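Local coordinates for protein lysozyme, putative (Bacillus anthracis, PDB 2WAG) that probably cleaves the glycan strands of bacterial cell-wall peptidoglycan as a family 25 lysozyme, probably with retention of anomeric configuration, at residues G82-I90 against V128-Y137. Sequence-based numbering, arbitrary orientation.
Sequences GETQAEQFI and VMIEMLEKHY
I90 lays its CG2 methyl over one face of the H136 imidazole, a CH-pi contact 3.6 Å from the ring centroid and 14° off the normal. From within their own helix, H136 CD2 covers one face of the Y137 ring and L133 CD2 lies at its edge; Y137 CE2 in turn lies at the edge of the F89 ring, the two rings meeting obliquely with planes 78° apart. I90 and F89 thus join two neighbouring outer helices of the TIM-barrel-like GH25 fold, whose segments here run in the same general direction, axes inclined by 31° and 8.2 Å apart at closest approach. I90 is a knob in the hole formed by M132, L133, H136 and Y137; chi1 sets CG2 anti to the backbone N and CG1 beside it, so CG2 meets H136 while CG1 meets L133 CD2 at 3.7 Å. Nearer the start of 82-90, A86 CB packs on M132 CB, and G82, lacking a side chain, admits M129 CG to 3.2 Å from its carbonyl O. M129 SD lies against Q85 CB. On the barrel side, F89 and M129 touch H74 of strand 69-75. Y137 OH hydrogen-bonds to V93 O. One water bridges the helices, donating to I90 O at 3.1 Å and hydrogen-bonding H136 NE2 at 2.8 Å.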
loop_
_atom_site.group_PDB
_atom_site.type_symbol
_atom_site.label_atom_id
_atom_site.label_comp_id
_atom_site.label_asym_id
_atom_site.label_seq_id
_atom_site.Cartn_x
_atom_site.Cartn_y
_atom_site.Cartn_z
ATOM N N GLY A 82 -5.402 7.081 25.696
ATOM C CA GLY A 82 -4.656 5.825 25.764
ATOM C C GLY A 82 -5.329 4.844 26.698
ATOM O O GLY A 82 -5.379 3.652 26.439
ATOM N N GLU A 83 -5.863 5.338 27.816
ATOM C CA GLU A 83 -6.445 4.428 28.783
ATOM C C GLU A 83 -7.628 3.670 28.191
ATOM O O GLU A 83 -7.770 2.475 28.377
ATOM C CB GLU A 83 -6.881 5.193 30.052
ATOM C CG GLU A 83 -7.590 4.286 31.048
ATOM C CD GLU A 83 -8.222 5.036 32.203
ATOM O OE1 GLU A 83 -8.967 6.017 31.962
ATOM O OE2 GLU A 83 -7.978 4.619 33.350
ATOM N N THR A 84 -8.490 4.382 27.459
ATOM C CA THR A 84 -9.648 3.770 26.843
ATOM C C THR A 84 -9.258 2.807 25.710
ATOM O O THR A 84 -9.852 1.756 25.537
ATOM C CB THR A 84 -10.623 4.852 26.357
ATOM O OG1 THR A 84 -9.938 5.781 25.506
ATOM C CG2 THR A 84 -11.104 5.609 27.542
ATOM N N GLN A 85 -8.229 3.185 24.956
ATOM C CA GLN A 85 -7.737 2.293 23.904
ATOM C C GLN A 85 -7.147 1.007 24.492
ATOM O O GLN A 85 -7.403 -0.068 23.975
ATOM C CB GLN A 85 -6.725 3.028 23.039
ATOM C CG GLN A 85 -7.371 4.152 22.233
ATOM C CD GLN A 85 -6.452 4.707 21.198
ATOM O OE1 GLN A 85 -6.107 4.021 20.233
ATOM N NE2 GLN A 85 -6.018 5.949 21.385
ATOM N N ALA A 86 -6.376 1.123 25.589
ATOM C CA ALA A 86 -5.836 -0.068 26.247
ATOM C C ALA A 86 -6.958 -0.961 26.775
ATOM O O ALA A 86 -6.910 -2.183 26.664
ATOM C CB ALA A 86 -4.924 0.326 27.396
ATOM N N GLU A 87 -7.963 -0.327 27.385
ATOM C CA GLU A 87 -9.088 -1.085 27.909
ATOM C C GLU A 87 -9.812 -1.838 26.803
ATOM O O GLU A 87 -10.268 -2.972 26.992
ATOM C CB GLU A 87 -10.070 -0.150 28.646
ATOM C CG GLU A 87 -9.526 0.358 29.990
ATOM C CD GLU A 87 -10.270 1.558 30.579
ATOM O OE1 GLU A 87 -10.973 2.306 29.861
ATOM O OE2 GLU A 87 -10.112 1.780 31.800
ATOM N N GLN A 88 -9.864 -1.237 25.622
ATOM C CA GLN A 88 -10.495 -1.903 24.509
ATOM C C GLN A 88 -9.710 -3.121 23.994
ATOM O O GLN A 88 -10.272 -4.190 23.765
ATOM C CB GLN A 88 -10.773 -0.874 23.437
ATOM C CG GLN A 88 -12.199 -0.380 23.576
ATOM C CD GLN A 88 -13.207 -1.464 23.206
ATOM O OE1 GLN A 88 -13.931 -1.993 24.056
ATOM N NE2 GLN A 88 -13.234 -1.802 21.930
ATOM N N PHE A 89 -8.397 -2.971 23.840
ATOM C CA PHE A 89 -7.597 -4.127 23.454
ATOM C C PHE A 89 -7.733 -5.233 24.516
ATOM O O PHE A 89 -7.949 -6.393 24.190
ATOM C CB PHE A 89 -6.152 -3.675 23.280
ATOM C CG PHE A 89 -5.209 -4.752 22.796
ATOM C CD1 PHE A 89 -5.034 -4.981 21.428
ATOM C CD2 PHE A 89 -4.474 -5.517 23.695
ATOM C CE1 PHE A 89 -4.126 -5.938 20.982
ATOM C CE2 PHE A 89 -3.578 -6.494 23.253
ATOM C CZ PHE A 89 -3.389 -6.683 21.889
ATOM N N ILE A 90 -7.609 -4.858 25.796
ATOM C CA ILE A 90 -7.660 -5.827 26.884
ATOM C C ILE A 90 -9.002 -6.587 26.939
ATOM O O ILE A 90 -9.007 -7.779 27.181
ATOM C CB ILE A 90 -7.323 -5.141 28.225
ATOM C CG1 ILE A 90 -5.832 -4.781 28.254
ATOM C CG2 ILE A 90 -7.662 -6.055 29.423
ATOM C CD1 ILE A 90 -5.455 -3.798 29.381
ATOM N N VAL A 128 0.504 5.686 28.326
ATOM C CA VAL A 128 -0.510 5.046 29.144
ATOM C C VAL A 128 -0.871 3.657 28.584
ATOM O O VAL A 128 -0.979 2.678 29.323
ATOM C CB VAL A 128 -1.772 5.913 29.276
ATOM C CG1 VAL A 128 -2.899 5.104 29.897
ATOM C CG2 VAL A 128 -1.459 7.185 30.074
ATOM N N MET A 129 -1.066 3.568 27.264
ATOM C CA MET A 129 -1.390 2.279 26.660
ATOM C C MET A 129 -0.306 1.241 26.936
ATOM O O MET A 129 -0.608 0.101 27.297
ATOM C CB MET A 129 -1.507 2.406 25.151
ATOM C CG MET A 129 -2.744 3.049 24.670
ATOM S SD MET A 129 -3.102 2.601 22.949
ATOM C CE MET A 129 -3.436 0.972 23.076
ATOM N N ILE A 130 0.946 1.625 26.697
ATOM C CA ILE A 130 2.058 0.709 26.908
ATOM C C ILE A 130 2.069 0.226 28.365
ATOM O O ILE A 130 2.193 -0.980 28.629
ATOM C CB ILE A 130 3.371 1.383 26.552
ATOM C CG1 ILE A 130 3.455 1.663 25.053
ATOM C CG2 ILE A 130 4.572 0.514 27.027
ATOM C CD1 ILE A 130 4.452 2.734 24.702
ATOM N N GLU A 131 1.942 1.157 29.317
ATOM C CA GLU A 131 1.968 0.779 30.724
ATOM C C GLU A 131 0.874 -0.243 31.037
ATOM O O GLU A 131 1.099 -1.260 31.704
ATOM C CB GLU A 131 1.793 2.022 31.597
ATOM C CG GLU A 131 1.902 1.682 33.093
ATOM C CD GLU A 131 1.701 2.871 33.972
ATOM O OE1 GLU A 131 2.469 3.851 33.867
ATOM O OE2 GLU A 131 0.791 2.801 34.819
ATOM N N MET A 132 -0.329 0.018 30.543
ATOM C CA MET A 132 -1.442 -0.864 30.849
ATOM C C MET A 132 -1.321 -2.233 30.184
ATOM O O MET A 132 -1.643 -3.264 30.799
ATOM C CB MET A 132 -2.772 -0.198 30.469
ATOM C CG MET A 132 -3.043 1.050 31.314
ATOM S SD MET A 132 -4.561 1.890 30.864
ATOM C CE MET A 132 -5.785 0.658 31.264
ATOM N N LEU A 133 -0.869 -2.269 28.927
ATOM C CA LEU A 133 -0.720 -3.552 28.241
ATOM C C LEU A 133 0.436 -4.366 28.805
ATOM O O LEU A 133 0.329 -5.581 28.948
ATOM C CB LEU A 133 -0.501 -3.368 26.734
ATOM C CG LEU A 133 -1.745 -3.056 25.890
ATOM C CD1 LEU A 133 -1.413 -3.046 24.399
ATOM C CD2 LEU A 133 -2.943 -3.906 26.177
ATOM N N GLU A 134 1.546 -3.704 29.112
ATOM C CA GLU A 134 2.677 -4.446 29.667
ATOM C C GLU A 134 2.292 -5.066 31.008
ATOM O O GLU A 134 2.623 -6.229 31.270
ATOM C CB GLU A 134 3.932 -3.578 29.757
ATOM C CG GLU A 134 5.143 -4.390 30.213
ATOM C CD GLU A 134 6.481 -3.718 29.994
ATOM O OE1 GLU A 134 6.541 -2.505 29.732
ATOM O OE2 GLU A 134 7.502 -4.447 30.088
ATOM N N LYS A 135 1.577 -4.310 31.846
ATOM C CA LYS A 135 1.154 -4.839 33.141
ATOM C C LYS A 135 0.174 -5.995 32.961
ATOM O O LYS A 135 0.276 -7.016 33.637
ATOM C CB LYS A 135 0.521 -3.740 34.019
ATOM C CG LYS A 135 0.008 -4.280 35.348
ATOM C CD LYS A 135 -0.630 -3.207 36.208
ATOM C CE LYS A 135 -1.110 -3.810 37.534
ATOM N NZ LYS A 135 -1.914 -2.840 38.339
ATOM N N HIS A 136 -0.795 -5.833 32.065
ATOM C CA HIS A 136 -1.821 -6.832 31.966
ATOM C C HIS A 136 -1.304 -8.157 31.397
ATOM O O HIS A 136 -1.638 -9.249 31.898
ATOM C CB HIS A 136 -2.971 -6.310 31.094
ATOM C CG HIS A 136 -4.115 -7.263 31.001
ATOM N ND1 HIS A 136 -5.065 -7.377 31.998
ATOM C CD2 HIS A 136 -4.466 -8.150 30.042
ATOM C CE1 HIS A 136 -5.941 -8.306 31.655
ATOM N NE2 HIS A 136 -5.612 -8.775 30.465
ATOM N N TYR A 137 -0.526 -8.069 30.320
ATOM C CA TYR A 137 -0.089 -9.298 29.638
ATOM C C TYR A 137 1.246 -9.822 30.168
ATOM O O TYR A 137 1.616 -10.955 29.886
ATOM C CB TYR A 137 -0.021 -9.092 28.115
ATOM C CG TYR A 137 -1.392 -8.838 27.531
ATOM C CD1 TYR A 137 -2.283 -9.883 27.309
ATOM C CD2 TYR A 137 -1.821 -7.544 27.284
ATOM C CE1 TYR A 137 -3.555 -9.649 26.801
ATOM C CE2 TYR A 137 -3.097 -7.296 26.780
ATOM C CZ TYR A 137 -3.946 -8.344 26.551
ATOM O OH TYR A 137 -5.205 -8.104 26.074
HETATM O O HOH W 1 -7.244 -9.964 28.550
#